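Local coordinates for oxygen-independent coproporphyrinogen III oxidase (Escherichia coli, PDB 1OLT), which carries out the anaerobic, S-adenosylmethionine-dependent oxidative decarboxylation of coproporphyrinogen III to protoporphyrinogen IX in heme biosynthesis, using a [4Fe-4S] cluster, at residues V94-A97 against P98-A101. Numbering follows the deposited sequence.
Sequences VHRA and PLFA
V94 meets P98 through its backbone: the carbonyl O of V94 lies 3.3 Å from CD of P98, where the next turn of an alpha-helix would have offered an N-H. Proline has none to give, and the ring fills that place with CD and CG instead. The O of H95 lies beside the same methylene, 3.6 Å from P98 CD.

R96 O takes up the first i to i+3 bond of the turn. It accepts the N-H of L99, with N and O 2.9 Å apart and the donor well above the carbonyl plane, a bond bent to 142° at the hydrogen. The same O sits near the plane of the F100 ring, at its edge, 3.3 Å from CD2. The R96 side chain, bent at chi2, crosses that of L99 at a slant, and its CD and NH1 both come 4.0 Å from L99 CD1. The same NH1 forms a salt bridge with E38. Helix 38-45 takes the neighbouring side chains too: F41 meets R96, L42 meets L99 and V45 meets F100.

Helix 80-96 belongs to the beta-alpha-beta crossover from strand 53-62 to its parallel neighbour 105-112 in the radical SAM core; here its C-terminal end winds into a 3-10 turn, and the i to i+3 bonds mark the change of pitch.

A97 repeats the step one residue on. Its O accepts the N-H of F100 at 2.9 Å between O and N, straighter at 155°, again from above the carbonyl plane. With chi1 at -58°, CG of F100 lies anti to its own carbonyl carbon, which lays the CD2 edge of the ring next to R96 O. CB of A97 rests 3.6 Å from P98 CD, while F134 approaches the alanine from a separate loop.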
loop_
_atom_site.group_PDB
_atom_site.type_symbol
_atom_site.label_atom_id
_atom_site.label_comp_id
_atom_site.label_asym_id
_atom_site.label_seq_id
_atom_site.Cartn_x
_atom_site.Cartn_y
_atom_site.Cartn_z
ATOM N N VAL A 94 4.071 -24.204 5.143
ATOM C CA VAL A 94 4.429 -25.584 4.866
ATOM C C VAL A 94 3.606 -26.184 3.716
ATOM O O VAL A 94 4.105 -26.949 2.943
ATOM C CB VAL A 94 4.299 -26.399 6.237
ATOM C CG1 VAL A 94 3.883 -27.719 6.044
ATOM C CG2 VAL A 94 5.658 -26.252 7.013
ATOM N N HIS A 95 2.340 -25.793 3.610
ATOM C CA HIS A 95 1.491 -26.255 2.540
ATOM C C HIS A 95 1.634 -25.475 1.191
ATOM O O HIS A 95 1.561 -26.084 0.176
ATOM C CB HIS A 95 0.042 -26.278 3.013
ATOM C CG HIS A 95 -0.201 -27.303 4.093
ATOM N ND1 HIS A 95 -0.870 -28.489 3.852
ATOM C CD2 HIS A 95 0.157 -27.337 5.409
ATOM C CE1 HIS A 95 -0.926 -29.200 4.974
ATOM N NE2 HIS A 95 -0.299 -28.535 5.925
ATOM N N ARG A 96 1.846 -24.163 1.223
ATOM C CA ARG A 96 1.902 -23.323 0.010
ATOM C C ARG A 96 3.279 -23.254 -0.603
ATOM O O ARG A 96 3.419 -23.342 -1.830
ATOM C CB ARG A 96 1.429 -21.900 0.273
ATOM C CG ARG A 96 -0.050 -21.760 0.411
ATOM C CD ARG A 96 -0.728 -22.126 -0.871
ATOM N NE ARG A 96 -2.122 -21.744 -1.004
ATOM C CZ ARG A 96 -3.080 -22.516 -1.538
ATOM N NH1 ARG A 96 -2.866 -23.778 -1.867
ATOM N NH2 ARG A 96 -4.311 -22.034 -1.679
ATOM N N ALA A 97 4.293 -23.183 0.226
ATOM C CA ALA A 97 5.649 -23.015 -0.264
ATOM C C ALA A 97 6.189 -24.044 -1.275
ATOM O O ALA A 97 6.922 -23.634 -2.184
ATOM C CB ALA A 97 6.607 -22.836 0.888
ATOM N N PRO A 98 5.877 -25.345 -1.172
ATOM C CA PRO A 98 6.318 -26.282 -2.211
ATOM C C PRO A 98 5.792 -25.951 -3.610
ATOM O O PRO A 98 6.423 -26.328 -4.573
ATOM C CB PRO A 98 5.799 -27.663 -1.738
ATOM C CG PRO A 98 5.597 -27.494 -0.234
ATOM C CD PRO A 98 5.189 -26.037 -0.049
ATOM N N LEU A 99 4.676 -25.237 -3.707
ATOM C CA LEU A 99 4.144 -24.802 -5.007
ATOM C C LEU A 99 5.111 -23.818 -5.711
ATOM O O LEU A 99 5.064 -23.652 -6.916
ATOM C CB LEU A 99 2.774 -24.150 -4.847
ATOM C CG LEU A 99 1.671 -24.989 -4.209
ATOM C CD1 LEU A 99 0.478 -24.153 -4.070
ATOM C CD2 LEU A 99 1.359 -26.233 -5.012
ATOM N N PHE A 100 5.999 -23.204 -4.933
ATOM C CA PHE A 100 6.905 -22.179 -5.417
ATOM C C PHE A 100 8.367 -22.568 -5.317
ATOM O O PHE A 100 9.229 -21.676 -5.324
ATOM C CB PHE A 100 6.645 -20.867 -4.593
ATOM C CG PHE A 100 5.219 -20.381 -4.683
ATOM C CD1 PHE A 100 4.790 -19.578 -5.773
ATOM C CD2 PHE A 100 4.296 -20.758 -3.745
ATOM C CE1 PHE A 100 3.455 -19.140 -5.856
ATOM C CE2 PHE A 100 2.970 -20.355 -3.827
ATOM C CZ PHE A 100 2.543 -19.542 -4.889
ATOM N N ALA A 101 8.659 -23.875 -5.224
ATOM C CA ALA A 101 10.035 -24.381 -5.042
ATOM C C ALA A 101 11.053 -23.896 -6.081
ATOM O O ALA A 101 12.239 -23.717 -5.758
ATOM C CB ALA A 101 10.048 -25.962 -5.057
#